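Local coordinates for protein peptide chain release factor RF2 (Thermus thermophilus, PDB 2IHR) that recognises the stop codons UGA and UAA on the ribosome and directs release of the finished polypeptide, at residues N115-I120 / Y166-V171; P182-H187 / G207-P212; Q150-D155 / C262-S267. One frame throughout, in Å; residues are numbered along the deposited sequence.

Interaction 1 (N115-I120 / Y166-V171); sequences NAILTI and YAQILV
Ala116 to Ile120 pair with Ala167 to Val171 as antiparallel neighbours in the interior of the large mixed sheet, between strands 150-158 and 201-213. The two axes run 4.7 Å apart at 165°. Six backbone hydrogen bonds fix the register, two at each of the pairs Ala116-Val171, Leu118-Ile169 and Ile120-Ala167; Ala116 N to Val171 O measures 2.9 Å. The non-hydrogen-bonded pairs put Ile117, Leu170, Thr119 and Gln168 on one face; the hydrogen-bonded residues point to the reverse. On the first, Gln168 keeps CG anti to its backbone N (chi1 173°) and stays extended, which carries the amide to Thr119. NE2 donates to Thr119 OG1 at 3.3 Å, and the hydroxyl oxygen lies close to the amide plane. The same NE2 is 3.8 Å from Ile117 CG2, so the bond has an apolar neighbour alongside. The methyl of Thr119 turns to Tyr166 instead, CG2 lying 3.6 Å from the phenol OH, with the two side chains slanting past each other. Ile117 CG1 meets Leu170 CD1 at 4.1 Å, and helix 268-294 packs over this face through Ala281, Leu274 and Ile278. On the reverse face Leu118 and Ile169 run alongside each other in the same direction, with CD2 of Leu118 4.0 Å from CG1 of Ile169. Tyr140, Ala133 and Leu137 of helix 127-145 pack against Leu118, Ile120 and Ile169 there. The pair thus lies inside the release factor's mixed sheet, between helix 127-145 and helix 268-294 of the GGQ-bearing part.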
loop_
_atom_site.group_PDB
_atom_site.type_symbol
_atom_site.label_atom_id
_atom_site.label_comp_id
_atom_site.label_asym_id
_atom_site.label_seq_id
_atom_site.Cartn_x
_atom_site.Cartn_y
_atom_site.Cartn_z
ATOM N N ASN A 115 1.792 5.431 -6.108
ATOM C CA ASN A 115 2.994 4.795 -5.631
ATOM C C ASN A 115 3.004 4.911 -4.134
ATOM O O ASN A 115 2.214 5.662 -3.563
ATOM C CB ASN A 115 4.202 5.434 -6.258
ATOM C CG ASN A 115 4.216 5.221 -7.739
ATOM O OD1 ASN A 115 5.157 5.593 -8.422
ATOM N ND2 ASN A 115 3.148 4.605 -8.255
ATOM N N ALA A 116 3.893 4.162 -3.493
ATOM C CA ALA A 116 3.914 4.130 -2.052
ATOM C C ALA A 116 5.195 4.575 -1.362
ATOM O O ALA A 116 6.322 4.372 -1.867
ATOM C CB ALA A 116 3.534 2.731 -1.613
ATOM N N ILE A 117 4.995 5.224 -0.212
ATOM C CA ILE A 117 6.081 5.698 0.655
ATOM C C ILE A 117 5.933 4.858 1.919
ATOM O O ILE A 117 4.989 5.050 2.707
ATOM C CB ILE A 117 5.917 7.162 1.046
ATOM C CG1 ILE A 117 5.856 8.026 -0.215
ATOM C CG2 ILE A 117 7.068 7.573 1.988
ATOM C CD1 ILE A 117 5.317 9.430 0.019
ATOM N N LEU A 118 6.846 3.895 2.060
ATOM C CA LEU A 118 6.878 2.950 3.176
ATOM C C LEU A 118 8.072 3.277 4.078
ATOM O O LEU A 118 9.208 3.492 3.588
ATOM C CB LEU A 118 6.948 1.517 2.619
ATOM C CG LEU A 118 7.069 0.302 3.578
ATOM C CD1 LEU A 118 6.207 -0.877 3.081
ATOM C CD2 LEU A 118 8.542 -0.086 3.716
ATOM N N THR A 119 7.803 3.346 5.391
ATOM C CA THR A 119 8.850 3.703 6.364
ATOM C C THR A 119 8.946 2.691 7.505
ATOM O O THR A 119 7.929 2.287 8.071
ATOM C CB THR A 119 8.560 5.089 7.018
ATOM O OG1 THR A 119 8.105 6.018 6.030
ATOM C CG2 THR A 119 9.812 5.635 7.695
ATOM N N ILE A 120 10.170 2.342 7.885
ATOM C CA ILE A 120 10.441 1.361 8.944
ATOM C C ILE A 120 11.353 1.897 10.028
ATOM O O ILE A 120 12.390 2.481 9.746
ATOM C CB ILE A 120 11.120 0.096 8.353
ATOM C CG1 ILE A 120 10.150 -0.601 7.384
ATOM C CG2 ILE A 120 11.487 -0.896 9.463
ATOM C CD1 ILE A 120 10.804 -1.226 6.202
ATOM N N TYR A 166 16.618 3.297 10.892
ATOM C CA TYR A 166 15.556 3.940 10.151
ATOM C C TYR A 166 15.753 3.656 8.657
ATOM O O TYR A 166 16.882 3.464 8.174
ATOM C CB TYR A 166 15.592 5.436 10.453
ATOM C CG TYR A 166 14.654 6.306 9.645
ATOM C CD1 TYR A 166 14.912 6.570 8.290
ATOM C CD2 TYR A 166 13.473 6.821 10.213
ATOM C CE1 TYR A 166 14.026 7.309 7.515
ATOM C CE2 TYR A 166 12.563 7.571 9.440
ATOM C CZ TYR A 166 12.855 7.800 8.084
ATOM O OH TYR A 166 11.975 8.483 7.266
ATOM N N ALA A 167 14.651 3.594 7.928
ATOM C CA ALA A 167 14.713 3.356 6.493
ATOM C C ALA A 167 13.413 3.851 5.943
ATOM O O ALA A 167 12.394 3.753 6.608
ATOM C CB ALA A 167 14.888 1.872 6.189
ATOM N N GLN A 168 13.465 4.426 4.742
ATOM C CA GLN A 168 12.279 4.943 4.058
ATOM C C GLN A 168 12.413 4.824 2.541
ATOM O O GLN A 168 13.293 5.416 1.933
ATOM C CB GLN A 168 12.032 6.397 4.424
ATOM C CG GLN A 168 10.913 6.986 3.607
ATOM C CD GLN A 168 10.661 8.402 3.967
ATOM O OE1 GLN A 168 11.461 9.294 3.648
ATOM N NE2 GLN A 168 9.556 8.633 4.668
ATOM N N ILE A 169 11.504 4.062 1.943
ATOM C CA ILE A 169 11.535 3.831 0.514
ATOM C C ILE A 169 10.314 4.300 -0.263
ATOM O O ILE A 169 9.250 4.594 0.297
ATOM C CB ILE A 169 11.760 2.357 0.219
ATOM C CG1 ILE A 169 10.523 1.534 0.618
ATOM C CG2 ILE A 169 12.989 1.891 0.974
ATOM C CD1 ILE A 169 10.541 0.031 0.127
ATOM N N LEU A 170 10.509 4.369 -1.579
ATOM C CA LEU A 170 9.492 4.808 -2.508
ATOM C C LEU A 170 9.373 3.659 -3.475
ATOM O O LEU A 170 10.353 3.296 -4.168
ATOM C CB LEU A 170 9.970 6.066 -3.221
ATOM C CG LEU A 170 9.059 6.712 -4.264
ATOM C CD1 LEU A 170 7.743 7.041 -3.675
ATOM C CD2 LEU A 170 9.747 7.937 -4.784
ATOM N N VAL A 171 8.173 3.073 -3.496
ATOM C CA VAL A 171 7.886 1.916 -4.320
ATOM C C VAL A 171 6.993 2.394 -5.425
ATOM O O VAL A 171 5.838 2.763 -5.194
ATOM C CB VAL A 171 7.194 0.788 -3.458
ATOM C CG1 VAL A 171 6.774 -0.426 -4.333
ATOM C CG2 VAL A 171 8.161 0.332 -2.373
#

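Interaction 2 (P182-H187 / G207-P212); sequences PEAGVH and GVEVIP
With CG of His187 anti to its carbonyl carbon (chi1 -69°), and CG2 of Val208 likewise anti to its own, the imidazole is brought slantwise to the valine, its CD2 3.6 Å from Val208 CG2. The pair belongs to the beta hairpin of strands 185-190 and 201-213, at the end where the first strand emerges from a short 3-10 turn. That turn is tied back to the ring: His187 NE2 donates to Glu183 O at 3.0 Å in a nearly straight bond that lies in both the ring plane and the carbonyl plane. The other ring nitrogen, ND1, is hydrogen-bonded to Tyr314 OH, so both are engaged and the rotation of the imidazole is fixed. With an alanine here, the carbonyl of Glu183 would probably lose its donor, Tyr314 its ring partner, and a gap would open beside Val208 CG2. Gly185 and Val208 form an antiparallel hydrogen-bonded pair, Val208 N to Gly185 O measuring 2.7 Å and Gly185 N to Val208 O 2.8 Å. At the backbone angles of Gly185 (phi 151°, psi -168°) a CB would collide with the carbonyl oxygen of Ala184, so glycine is needed. The carboxylate of Glu183 turns away to Arg312 and Tyr140. Just before the strand begins, the methyl CB of Ala184 rests 4.1 Å from Val210 CG2.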
loop_
_atom_site.group_PDB
_atom_site.type_symbol
_atom_site.label_atom_id
_atom_site.label_comp_id
_atom_site.label_asym_id
_atom_site.label_seq_id
_atom_site.Cartn_x
_atom_site.Cartn_y
_atom_site.Cartn_z
ATOM N N PRO A 182 -2.176 -2.383 3.633
ATOM C CA PRO A 182 -2.585 -3.162 4.803
ATOM C C PRO A 182 -1.422 -3.704 5.610
ATOM O O PRO A 182 -1.596 -4.529 6.516
ATOM C CB PRO A 182 -3.385 -4.283 4.183
ATOM C CG PRO A 182 -2.615 -4.558 2.908
ATOM C CD PRO A 182 -2.379 -3.158 2.393
ATOM N N GLU A 183 -0.231 -3.237 5.282
ATOM C CA GLU A 183 0.965 -3.693 5.950
ATOM C C GLU A 183 1.395 -2.716 7.033
ATOM O O GLU A 183 2.248 -3.013 7.880
ATOM C CB GLU A 183 2.075 -3.839 4.896
ATOM C CG GLU A 183 1.856 -4.988 3.930
ATOM C CD GLU A 183 1.952 -6.361 4.608
ATOM O OE1 GLU A 183 3.056 -6.706 5.122
ATOM O OE2 GLU A 183 0.918 -7.082 4.625
ATOM N N ALA A 184 0.840 -1.513 6.974
ATOM C CA ALA A 184 1.161 -0.511 7.969
ATOM C C ALA A 184 0.734 -1.054 9.354
ATOM O O ALA A 184 -0.360 -1.568 9.533
ATOM C CB ALA A 184 0.435 0.733 7.632
ATOM N N GLY A 185 1.612 -0.967 10.331
ATOM C CA GLY A 185 1.279 -1.468 11.646
ATOM C C GLY A 185 2.534 -1.924 12.341
ATOM O O GLY A 185 3.648 -1.626 11.862
ATOM N N VAL A 186 2.381 -2.633 13.458
ATOM C CA VAL A 186 3.546 -3.123 14.196
ATOM C C VAL A 186 3.825 -4.611 13.883
ATOM O O VAL A 186 2.923 -5.442 13.795
ATOM C CB VAL A 186 3.372 -2.892 15.734
ATOM C CG1 VAL A 186 4.608 -3.379 16.490
ATOM C CG2 VAL A 186 3.183 -1.421 16.000
ATOM N N HIS A 187 5.088 -4.950 13.731
ATOM C CA HIS A 187 5.425 -6.306 13.375
ATOM C C HIS A 187 6.265 -6.921 14.458
ATOM O O HIS A 187 7.270 -6.328 14.885
ATOM C CB HIS A 187 6.167 -6.290 12.009
ATOM C CG HIS A 187 5.289 -5.906 10.853
ATOM N ND1 HIS A 187 4.866 -6.806 9.904
ATOM C CD2 HIS A 187 4.760 -4.709 10.485
ATOM C CE1 HIS A 187 4.133 -6.191 8.991
ATOM N NE2 HIS A 187 4.052 -4.913 9.324
ATOM N N GLY A 207 7.926 -0.964 13.619
ATOM C CA GLY A 207 6.644 -0.532 13.082
ATOM C C GLY A 207 6.842 -0.148 11.615
ATOM O O GLY A 207 7.937 0.325 11.247
ATOM N N VAL A 208 5.805 -0.343 10.792
ATOM C CA VAL A 208 5.858 -0.050 9.351
ATOM C C VAL A 208 4.768 0.933 8.982
ATOM O O VAL A 208 3.625 0.727 9.369
ATOM C CB VAL A 208 5.634 -1.376 8.489
ATOM C CG1 VAL A 208 5.473 -1.066 7.019
ATOM C CG2 VAL A 208 6.814 -2.341 8.670
ATOM N N GLU A 209 5.121 2.008 8.258
ATOM C CA GLU A 209 4.138 2.984 7.783
ATOM C C GLU A 209 4.152 3.077 6.271
ATOM O O GLU A 209 5.216 2.941 5.629
ATOM C CB GLU A 209 4.374 4.386 8.336
ATOM C CG GLU A 209 3.173 4.919 9.159
ATOM C CD GLU A 209 1.789 4.793 8.472
ATOM O OE1 GLU A 209 0.768 4.848 9.189
ATOM O OE2 GLU A 209 1.707 4.650 7.235
ATOM N N VAL A 210 2.959 3.329 5.740
ATOM C CA VAL A 210 2.699 3.466 4.326
ATOM C C VAL A 210 1.627 4.548 4.111
ATOM O O VAL A 210 0.535 4.464 4.685
ATOM C CB VAL A 210 2.140 2.132 3.718
ATOM C CG1 VAL A 210 2.305 2.115 2.172
ATOM C CG2 VAL A 210 2.841 0.968 4.341
ATOM N N ILE A 211 1.951 5.555 3.292
ATOM C CA ILE A 211 1.035 6.642 2.920
ATOM C C ILE A 211 1.203 6.791 1.391
ATOM O O ILE A 211 2.212 6.378 0.827
ATOM C CB ILE A 211 1.441 7.938 3.585
ATOM C CG1 ILE A 211 2.767 8.403 2.974
ATOM C CG2 ILE A 211 1.471 7.756 5.129
ATOM C CD1 ILE A 211 3.356 9.594 3.614
ATOM N N PRO A 212 0.236 7.381 0.690
ATOM C CA PRO A 212 0.523 7.445 -0.761
ATOM C C PRO A 212 1.194 8.702 -1.310
ATOM O O PRO A 212 0.921 9.813 -0.817
ATOM C CB PRO A 212 -0.853 7.266 -1.395
ATOM C CG PRO A 212 -1.744 8.009 -0.442
ATOM C CD PRO A 212 -1.189 7.645 0.975
#

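Interaction 3 (Q150-D155 / C262-S267); sequences QVEVVD and CQTTRS
Glu152 and Thr264 meet nearly perpendicular, Glu152 CG 3.9 Å from Thr264 CG2, where edge strand 150-158 of the large sheet meets the loop between strand 258-262 and helix 268-294. Here a classic beta bulge sets both Val154 and Asp155 opposite Gln168 of the next strand. With OG1 of Thr264 anti to the carbonyl carbon (chi1 -56°), its CG2 goes to Glu152 and OG1 to the strand backbone. OG1 donates to Val153 O at 3.3 Å from well above the carbonyl plane, off the lone pairs. Gln263 N reaches Val154 O, also at 3.3 Å, lying almost on the line of that C=O, but the hydrogen bond is bent, with 136° at the hydrogen. Beside it, Val154 CG1 touches Cys262 CB at 4.2 Å. Asp155 and Gln263 slant past each other with carboxylate and amide planes 89° apart; as modelled, two acceptor oxygens face one another, so this approach is doubtful as an attraction. The Glu152 carboxylate is engaged by Lys172, a salt bridge from the neighbouring strand. Two long bonds and light packing thus join the edge strand to the loop leading from the three-stranded sheet into helix 268-294. Within the loop, Thr264 N points at Cys262 SG, a weak hydrogen bond of 3.7 Å.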
loop_
_atom_site.group_PDB
_atom_site.type_symbol
_atom_site.label_atom_id
_atom_site.label_comp_id
_atom_site.label_asym_id
_atom_site.label_seq_id
_atom_site.Cartn_x
_atom_site.Cartn_y
_atom_site.Cartn_z
ATOM N N GLN A 150 9.660 -0.431 -8.869
ATOM C CA GLN A 150 10.976 0.161 -8.693
ATOM C C GLN A 150 11.065 0.702 -7.273
ATOM O O GLN A 150 10.113 1.275 -6.725
ATOM C CB GLN A 150 11.190 1.288 -9.712
ATOM C CG GLN A 150 11.042 0.833 -11.148
ATOM C CD GLN A 150 12.067 -0.213 -11.516
ATOM O OE1 GLN A 150 13.229 0.107 -11.767
ATOM N NE2 GLN A 150 11.650 -1.477 -11.532
ATOM N N VAL A 151 12.227 0.513 -6.686
ATOM C CA VAL A 151 12.434 0.946 -5.333
ATOM C C VAL A 151 13.511 2.032 -5.292
ATOM O O VAL A 151 14.599 1.875 -5.859
ATOM C CB VAL A 151 12.834 -0.289 -4.414
ATOM C CG1 VAL A 151 13.069 0.152 -2.958
ATOM C CG2 VAL A 151 11.744 -1.345 -4.459
ATOM N N GLU A 152 13.182 3.127 -4.602
ATOM C CA GLU A 152 14.070 4.268 -4.419
ATOM C C GLU A 152 14.337 4.416 -2.931
ATOM O O GLU A 152 13.466 4.835 -2.177
ATOM C CB GLU A 152 13.385 5.522 -4.932
ATOM C CG GLU A 152 14.198 6.332 -5.882
ATOM C CD GLU A 152 13.361 6.871 -7.023
ATOM O OE1 GLU A 152 13.002 6.066 -7.912
ATOM O OE2 GLU A 152 13.058 8.093 -7.029
ATOM N N VAL A 153 15.524 4.054 -2.480
ATOM C CA VAL A 153 15.797 4.205 -1.065
ATOM C C VAL A 153 15.925 5.682 -0.746
ATOM O O VAL A 153 16.979 6.280 -0.951
ATOM C CB VAL A 153 17.100 3.550 -0.654
ATOM C CG1 VAL A 153 17.363 3.830 0.876
ATOM C CG2 VAL A 153 17.061 2.081 -1.001
ATOM N N VAL A 154 14.855 6.274 -0.242
ATOM C CA VAL A 154 14.905 7.682 0.086
ATOM C C VAL A 154 15.969 7.931 1.126
ATOM O O VAL A 154 16.761 8.846 1.010
ATOM C CB VAL A 154 13.569 8.169 0.620
ATOM C CG1 VAL A 154 13.735 9.551 1.198
ATOM C CG2 VAL A 154 12.522 8.165 -0.508
ATOM N N ASP A 155 16.023 7.097 2.143
ATOM C CA ASP A 155 17.014 7.324 3.186
ATOM C C ASP A 155 17.204 6.025 3.947
ATOM O O ASP A 155 16.313 5.208 3.997
ATOM C CB ASP A 155 16.518 8.454 4.119
ATOM C CG ASP A 155 17.613 8.990 5.051
ATOM O OD1 ASP A 155 18.795 9.004 4.655
ATOM O OD2 ASP A 155 17.293 9.420 6.178
ATOM N N CYS A 262 17.271 12.881 2.460
ATOM C CA CYS A 262 17.298 12.130 1.217
ATOM C C CYS A 262 18.615 12.066 0.498
ATOM O O CYS A 262 19.015 13.030 -0.139
ATOM C CB CYS A 262 16.279 12.711 0.251
ATOM S SG CYS A 262 16.304 11.970 -1.429
ATOM N N GLN A 263 19.257 10.907 0.576
ATOM C CA GLN A 263 20.534 10.651 -0.073
ATOM C C GLN A 263 20.342 9.733 -1.283
ATOM O O GLN A 263 21.268 8.962 -1.566
ATOM C CB GLN A 263 21.494 9.926 0.895
ATOM C CG GLN A 263 21.082 9.981 2.366
ATOM C CD GLN A 263 21.341 8.676 3.124
ATOM O OE1 GLN A 263 21.558 8.685 4.347
ATOM N NE2 GLN A 263 21.297 7.549 2.406
ATOM N N THR A 264 19.209 9.760 -1.988
ATOM C CA THR A 264 19.094 8.815 -3.109
ATOM C C THR A 264 20.226 8.842 -4.162
ATOM O O THR A 264 20.871 7.804 -4.426
ATOM C CB THR A 264 17.768 8.969 -3.874
ATOM O OG1 THR A 264 16.689 8.818 -2.963
ATOM C CG2 THR A 264 17.647 7.924 -5.008
ATOM N N THR A 265 20.456 10.001 -4.777
ATOM C CA THR A 265 21.480 10.080 -5.804
ATOM C C THR A 265 22.611 10.996 -5.460
ATOM O O THR A 265 22.781 11.423 -4.309
ATOM C CB THR A 265 20.934 10.568 -7.158
ATOM O OG1 THR A 265 19.512 10.706 -7.082
ATOM C CG2 THR A 265 21.331 9.588 -8.281
ATOM N N ARG A 266 23.371 11.285 -6.512
ATOM C CA ARG A 266 24.535 12.143 -6.475
ATOM C C ARG A 266 24.078 13.594 -6.594
ATOM O O ARG A 266 24.444 14.441 -5.779
ATOM C CB ARG A 266 25.451 11.780 -7.645
ATOM C CG ARG A 266 26.799 12.442 -7.588
ATOM C CD ARG A 266 27.512 12.379 -8.925
ATOM N NE ARG A 266 28.770 13.121 -8.882
ATOM C CZ ARG A 266 29.553 13.339 -9.933
ATOM N NH1 ARG A 266 29.209 12.871 -11.126
ATOM N NH2 ARG A 266 30.681 14.023 -9.791
ATOM N N SER A 267 23.259 13.880 -7.601
ATOM C CA SER A 267 22.790 15.240 -7.796
ATOM C C SER A 267 21.973 15.781 -6.615
ATOM O O SER A 267 20.762 15.549 -6.502
ATOM C CB SER A 267 21.995 15.351 -9.106
ATOM O OG SER A 267 20.764 14.656 -9.040
#

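In the fold
Interaction 1 lies between the other two, its centre about 10 Å from that of interaction 2 and about 11 Å from that of interaction 3, while interactions 2 and 3 are about 20 Å apart between centres. All three reach the large mixed sheet: strand 115-122 runs beside 201-213, and strand 164-172 beside 150-158. Along the chain, 115-120 comes first, then 150-155, 166-171, the two segments of interaction 2, and last 262-267. Interactions 1 and 2 build the sheet itself, whereas interaction 3, with helix 268-294, probably helps to hold the region bearing Gln240 of the GGQ motif against it, consistent with the compact form known for free release factors.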